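Local coordinates for protein glucanase (Clostridium thermocellum, PDB 5GXX) that probably hydrolyses internal beta-1,4-glucosidic bonds of cellulose, acting as a family 9 endoglucanase of the cellulosome, at residues L72-D77 against E308-F313; A204-Y209 against M253-R258. The protein carries 1 engineered substitution. All coordinates share one frame; numbering follows the deposited sequence.

Contact 1: L72-D77 against E308-F313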
loop_
_atom_site.group_PDB
_atom_site.type_symbol
_atom_site.label_atom_id
_atom_site.label_comp_id
_atom_site.label_asym_id
_atom_site.label_seq_id
_atom_site.Cartn_x
_atom_site.Cartn_y
_atom_site.Cartn_z
ATOM N N LEU A 72 -13.528 -52.946 12.334
ATOM C CA LEU A 72 -14.805 -53.467 12.797
ATOM C C LEU A 72 -14.983 -54.922 12.385
ATOM O O LEU A 72 -15.514 -55.711 13.170
ATOM C CB LEU A 72 -15.961 -52.606 12.273
ATOM C CG LEU A 72 -16.163 -51.234 12.930
ATOM C CD1 LEU A 72 -17.112 -50.348 12.120
ATOM C CD2 LEU A 72 -16.648 -51.311 14.382
ATOM N N TYR A 73 -14.545 -55.278 11.174
ATOM C CA TYR A 73 -14.684 -56.634 10.646
ATOM C C TYR A 73 -13.930 -57.652 11.494
ATOM O O TYR A 73 -14.422 -58.751 11.733
ATOM C CB TYR A 73 -14.233 -56.686 9.177
ATOM C CG TYR A 73 -14.359 -58.029 8.497
ATOM C CD1 TYR A 73 -15.557 -58.429 7.890
ATOM C CD2 TYR A 73 -13.270 -58.887 8.413
ATOM C CE1 TYR A 73 -15.663 -59.664 7.254
ATOM C CE2 TYR A 73 -13.364 -60.112 7.774
ATOM C CZ TYR A 73 -14.569 -60.500 7.201
ATOM O OH TYR A 73 -14.629 -61.730 6.576
ATOM N N GLU A 74 -12.756 -57.267 11.984
ATOM C CA GLU A 74 -11.938 -58.182 12.788
ATOM C C GLU A 74 -12.303 -58.181 14.261
ATOM O O GLU A 74 -12.316 -59.237 14.898
ATOM C CB GLU A 74 -10.459 -57.798 12.684
ATOM C CG GLU A 74 -9.917 -57.887 11.264
ATOM C CD GLU A 74 -9.915 -59.290 10.708
ATOM O OE1 GLU A 74 -9.979 -60.275 11.486
ATOM O OE2 GLU A 74 -9.822 -59.426 9.471
ATOM N N TYR A 75 -12.566 -56.994 14.797
ATOM C CA TYR A 75 -12.534 -56.788 16.238
ATOM C C TYR A 75 -13.794 -56.099 16.770
ATOM O O TYR A 75 -13.896 -55.828 17.965
ATOM C CB TYR A 75 -11.201 -56.103 16.651
ATOM C CG TYR A 75 -9.956 -56.891 16.227
ATOM C CD1 TYR A 75 -9.820 -58.241 16.550
ATOM C CD2 TYR A 75 -8.899 -56.287 15.523
ATOM C CE1 TYR A 75 -8.710 -58.984 16.161
ATOM C CE2 TYR A 75 -7.774 -57.032 15.124
ATOM C CZ TYR A 75 -7.687 -58.378 15.450
ATOM O OH TYR A 75 -6.602 -59.163 15.086
ATOM N N GLY A 76 -14.784 -55.832 15.916
ATOM C CA GLY A 76 -15.982 -55.107 16.350
ATOM C C GLY A 76 -16.719 -55.731 17.527
ATOM O O GLY A 76 -17.166 -55.030 18.438
ATOM N N ASP A 77 -16.839 -57.055 17.508
ATOM C CA ASP A 77 -17.468 -57.792 18.606
ATOM C C ASP A 77 -16.608 -57.833 19.859
ATOM O O ASP A 77 -17.115 -58.048 20.960
ATOM C CB ASP A 77 -17.725 -59.244 18.202
ATOM C CG ASP A 77 -18.842 -59.385 17.192
ATOM O OD1 ASP A 77 -19.770 -58.547 17.185
ATOM O OD2 ASP A 77 -18.776 -60.358 16.413
ATOM N N GLU A 308 1.153 -51.437 9.872
ATOM C CA GLU A 308 1.766 -52.776 9.831
ATOM C C GLU A 308 1.477 -53.518 11.126
ATOM O O GLU A 308 1.302 -54.740 11.087
ATOM C CB GLU A 308 3.266 -52.694 9.545
ATOM C CG GLU A 308 3.538 -52.239 8.115
ATOM C CD GLU A 308 3.049 -53.262 7.102
ATOM O OE1 GLU A 308 3.174 -54.483 7.367
ATOM O OE2 GLU A 308 2.524 -52.895 6.022
ATOM N N ALA A 309 1.407 -52.804 12.255
ATOM C CA ALA A 309 0.999 -53.445 13.510
ATOM C C ALA A 309 -0.381 -54.094 13.361
ATOM O O ALA A 309 -0.563 -55.249 13.749
ATOM C CB ALA A 309 1.047 -52.474 14.708
ATOM N N PHE A 310 -1.330 -53.389 12.746
ATOM C CA PHE A 310 -2.648 -53.985 12.503
ATOM C C PHE A 310 -2.570 -55.226 11.638
ATOM O O PHE A 310 -3.145 -56.250 12.001
ATOM C CB PHE A 310 -3.591 -52.940 11.908
ATOM C CG PHE A 310 -5.000 -53.435 11.681
ATOM C CD1 PHE A 310 -5.703 -54.061 12.707
ATOM C CD2 PHE A 310 -5.618 -53.261 10.453
ATOM C CE1 PHE A 310 -7.000 -54.502 12.521
ATOM C CE2 PHE A 310 -6.924 -53.711 10.248
ATOM C CZ PHE A 310 -7.620 -54.329 11.285
ATOM N N LEU A 311 -1.857 -55.159 10.519
ATOM C CA LEU A 311 -1.727 -56.339 9.665
ATOM C C LEU A 311 -1.090 -57.518 10.390
ATOM O O LEU A 311 -1.519 -58.666 10.215
ATOM C CB LEU A 311 -0.882 -56.023 8.439
ATOM C CG LEU A 311 -1.636 -55.574 7.185
ATOM C CD1 LEU A 311 -2.401 -54.274 7.404
ATOM C CD2 LEU A 311 -0.697 -55.441 5.994
ATOM N N ALA A 312 -0.072 -57.222 11.205
ATOM C CA ALA A 312 0.628 -58.250 11.974
ATOM C C ALA A 312 -0.281 -58.903 13.012
ATOM O O ALA A 312 -0.254 -60.132 13.148
ATOM C CB ALA A 312 1.897 -57.674 12.613
ATOM N N PHE A 313 -1.109 -58.114 13.695
ATOM C CA PHE A 313 -2.074 -58.677 14.640
ATOM C C PHE A 313 -3.060 -59.589 13.900
ATOM O O PHE A 313 -3.353 -60.696 14.359
ATOM C CB PHE A 313 -2.876 -57.581 15.364
ATOM C CG PHE A 313 -2.164 -56.883 16.507
ATOM C CD1 PHE A 313 -1.473 -57.569 17.506
ATOM C CD2 PHE A 313 -2.272 -55.504 16.622
ATOM C CE1 PHE A 313 -0.858 -56.892 18.555
ATOM C CE2 PHE A 313 -1.703 -54.805 17.691
ATOM C CZ PHE A 313 -0.990 -55.499 18.666
#

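Contact 2: A204-Y209 against M253-R258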
loop_
_atom_site.group_PDB
_atom_site.type_symbol
_atom_site.label_atom_id
_atom_site.label_comp_id
_atom_site.label_asym_id
_atom_site.label_seq_id
_atom_site.Cartn_x
_atom_site.Cartn_y
_atom_site.Cartn_z
ATOM N N ALA A 204 -10.254 -54.519 -3.621
ATOM C CA ALA A 204 -11.697 -54.395 -3.742
ATOM C C ALA A 204 -12.377 -55.737 -4.036
ATOM O O ALA A 204 -13.380 -56.069 -3.393
ATOM C CB ALA A 204 -12.036 -53.368 -4.812
ATOM N N SER A 205 -11.841 -56.508 -4.985
ATOM C CA SER A 205 -12.418 -57.816 -5.305
ATOM C C SER A 205 -12.362 -58.768 -4.107
ATOM O O SER A 205 -13.296 -59.544 -3.891
ATOM C CB SER A 205 -11.798 -58.445 -6.570
ATOM O OG SER A 205 -10.391 -58.608 -6.466
ATOM N N THR A 206 -11.288 -58.696 -3.315
ATOM C CA THR A 206 -11.147 -59.539 -2.130
ATOM C C THR A 206 -12.242 -59.214 -1.123
ATOM O O THR A 206 -12.903 -60.117 -0.614
ATOM C CB THR A 206 -9.742 -59.377 -1.496
ATOM O OG1 THR A 206 -8.770 -59.835 -2.440
ATOM C CG2 THR A 206 -9.611 -60.161 -0.194
ATOM N N TRP A 207 -12.436 -57.928 -0.837
ATOM C CA TRP A 207 -13.527 -57.510 0.037
ATOM C C TRP A 207 -14.914 -57.869 -0.504
ATOM O O TRP A 207 -15.800 -58.210 0.278
ATOM C CB TRP A 207 -13.440 -56.014 0.377
ATOM C CG TRP A 207 -12.456 -55.752 1.500
ATOM C CD1 TRP A 207 -11.291 -55.039 1.427
ATOM C CD2 TRP A 207 -12.559 -56.223 2.851
ATOM N NE1 TRP A 207 -10.665 -55.030 2.656
ATOM C CE2 TRP A 207 -11.414 -55.755 3.545
ATOM C CE3 TRP A 207 -13.499 -56.997 3.546
ATOM C CZ2 TRP A 207 -11.184 -56.035 4.896
ATOM C CZ3 TRP A 207 -13.270 -57.274 4.896
ATOM C CH2 TRP A 207 -12.121 -56.788 5.553
ATOM N N LEU A 208 -15.105 -57.777 -1.821
ATOM C CA LEU A 208 -16.354 -58.234 -2.439
ATOM C C LEU A 208 -16.583 -59.741 -2.298
ATOM O O LEU A 208 -17.721 -60.173 -2.082
ATOM C CB LEU A 208 -16.458 -57.768 -3.895
ATOM C CG LEU A 208 -16.825 -56.292 -4.076
ATOM C CD1 LEU A 208 -16.509 -55.766 -5.466
ATOM C CD2 LEU A 208 -18.272 -55.983 -3.664
ATOM N N TYR A 209 -15.521 -60.537 -2.383
ATOM C CA TYR A 209 -15.619 -61.952 -2.075
ATOM C C TYR A 209 -16.055 -62.148 -0.632
ATOM O O TYR A 209 -16.970 -62.925 -0.338
ATOM C CB TYR A 209 -14.285 -62.670 -2.296
ATOM C CG TYR A 209 -14.399 -64.177 -2.143
ATOM C CD1 TYR A 209 -15.333 -64.872 -2.895
ATOM C CD2 TYR A 209 -13.605 -64.904 -1.242
ATOM C CE1 TYR A 209 -15.474 -66.252 -2.787
ATOM C CE2 TYR A 209 -13.753 -66.293 -1.117
ATOM C CZ TYR A 209 -14.687 -66.956 -1.894
ATOM O OH TYR A 209 -14.861 -68.326 -1.827
ATOM N N MET A 253 -3.244 -59.779 0.566
ATOM C CA MET A 253 -2.577 -61.079 0.595
ATOM C C MET A 253 -2.843 -61.804 1.922
ATOM O O MET A 253 -3.068 -63.023 1.956
ATOM C CB MET A 253 -1.072 -60.939 0.331
ATOM C CG MET A 253 -0.693 -60.394 -1.065
ATOM S SD MET A 253 -1.169 -61.445 -2.475
ATOM C CE MET A 253 0.227 -62.564 -2.527
ATOM N N ILE A 254 -2.855 -61.039 3.011
ATOM C CA ILE A 254 -3.180 -61.574 4.324
ATOM C C ILE A 254 -4.610 -62.108 4.354
ATOM O O ILE A 254 -4.839 -63.218 4.833
ATOM C CB ILE A 254 -2.881 -60.547 5.441
ATOM C CG1 ILE A 254 -1.361 -60.447 5.631
ATOM C CG2 ILE A 254 -3.587 -60.908 6.748
ATOM C CD1 ILE A 254 -0.939 -59.241 6.449
ATOM N N LEU A 255 -5.547 -61.330 3.817
ATOM C CA LEU A 255 -6.934 -61.757 3.742
ATOM C C LEU A 255 -7.076 -63.002 2.873
ATOM O O LEU A 255 -7.868 -63.883 3.197
ATOM C CB LEU A 255 -7.824 -60.628 3.200
ATOM C CG LEU A 255 -7.942 -59.378 4.072
ATOM C CD1 LEU A 255 -8.638 -58.269 3.285
ATOM C CD2 LEU A 255 -8.645 -59.657 5.402
ATOM N N LEU A 256 -6.320 -63.091 1.782
ATOM C CA LEU A 256 -6.402 -64.244 0.881
ATOM C C LEU A 256 -5.719 -65.502 1.417
ATOM O O LEU A 256 -6.096 -66.619 1.051
ATOM C CB LEU A 256 -5.822 -63.900 -0.488
ATOM C CG LEU A 256 -6.679 -63.044 -1.428
ATOM C CD1 LEU A 256 -5.971 -62.999 -2.772
ATOM C CD2 LEU A 256 -8.072 -63.653 -1.613
ATOM N N ALA A 257 -4.710 -65.316 2.272
ATOM C CA ALA A 257 -4.116 -66.419 3.026
ATOM C C ALA A 257 -5.169 -67.035 3.934
ATOM O O ALA A 257 -5.326 -68.257 3.960
ATOM C CB ALA A 257 -2.930 -65.932 3.859
ATOM N N ARG A 258 -5.887 -66.192 4.673
ATOM C CA ARG A 258 -6.963 -66.693 5.526
ATOM C C ARG A 258 -8.088 -67.344 4.707
ATOM O O ARG A 258 -8.554 -68.436 5.050
ATOM C CB ARG A 258 -7.457 -65.610 6.486
ATOM C CG ARG A 258 -8.495 -66.064 7.497
ATOM C CD ARG A 258 -8.713 -65.003 8.559
ATOM N NE ARG A 258 -9.307 -63.799 7.974
ATOM C CZ ARG A 258 -9.488 -62.652 8.617
ATOM N NH1 ARG A 258 -9.134 -62.526 9.884
ATOM N NH2 ARG A 258 -10.047 -61.633 7.982
#

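Contact 1: L72-D77 against E308-F313
Tyr-75 and Phe-310, from helices 58-75 and 301-318 of the (alpha/alpha)6 barrel of the family 9 module, each extend toward the other's helix and pass side by side, meeting edge against edge. CE2 of Tyr-75 lies 3.7 Å from CE1 of Phe-310, and each of these carbons sits near the plane of the other ring. The two ring planes are steeply inclined, by about 72°, yet neither edge points into a face, so the pair is an apolar rim contact and not a T-shaped stack. CB of Phe-310 starts out neither toward nor away from segment 72-77; with CG anti to the backbone N (chi1 -177°), the ring is then carried across to it. There CZ of Phe-310 also approaches CG of Glu-74 at 4.2 Å. Glu-74 serves both rings, since its CB rests 3.5 Å above the centre of the Tyr-75 ring and backs one face of it. Beyond these methylenes, the Glu-74 carboxylate turns to Arg-258 and to the indole N-H of Trp-70, whose ring in turn meets Phe-310 edge to face. The far end of Tyr-75 skirts the backbone of Phe-313, where OH lies 3.7 Å from the carbonyl O and 4.1 Å from CB. The polar partner of that hydroxyl is the Asp-317 carboxylate, one turn further along helix 301-318. Between the segments themselves the contact is therefore van der Waals packing of aromatic rims and a glutamate methylene, while polar bonds at the Tyr-75 hydroxyl and the Glu-74 carboxylate restrict how these two side chains can turn.

Contact 2: A204-Y209 against M253-R258
Helices 198-212 and 249-260 run in broadly the same direction, their axes in segments 204-209 and 253-258 coming within 10.3 Å at a crossing angle of 34°, with Thr-206 and Leu-256 nearest at 7.3 Å between CA atoms. Both belong to the (alpha/alpha)6 barrel of family 9 glycoside hydrolases, and the packing between them is buried and apolar. Thr-206 is the side chain that faces two leucines at once. Its methyl CG2, anti to the backbone N, points at Leu-255 and stands 3.9 Å from CB of that residue; the same methyl is 4.1 Å from CD2 of Leu-256. On the other branch, OG1 of Thr-206 is 4.0 Å from CG of Leu-256, an ordinary contact of oxygen with carbon. A hydrogen bond to the carbonyl O of Leu-202, one turn back in the same helix, satisfies this hydroxyl even where it packs against Leu-256. The Thr-206 side chain slants across both leucines, whereas Trp-207 meets Leu-255 at about a right angle. The first bond of Trp-207 runs across the direction to the partner helix, but its indole comes nearer and receives the tip of Leu-255. Trp-203 and Trp-70 each meet the indole edge to face, and Ala-153 and Val-154 of helix 142-158 also touch it. Leu-255 thus touches the threonine methyl with CB and the indole with CD1. That CD1 hangs 3.5 Å above the indole plane, displaced toward the rim, at 3.8 Å from CZ2 of Trp-207.

In the fold
The centres of contacts 1 and 2 lie about 14 Å apart, on the same side of the chain's centre, in the helical catalytic part of the protein. Along the chain, 72-77 comes first, then both segments of contact 2, and 308-313 last, so contact 1 joins segments 231 residues apart and contact 2 segments 44 residues apart. The contacts meet directly: Tyr-73 CD2 packs 3.7 Å from Trp-207 CH2, Leu-311 CB lies 3.8 Å from Ile-254 CD1, and Glu-74 OE2 forms a salt bridge of 2.7 Å with Arg-258 NH2. Helices 58-75, 198-212, 249-260 and 301-318 of the barrel are thereby joined by ring and aliphatic packing together with one salt bridge.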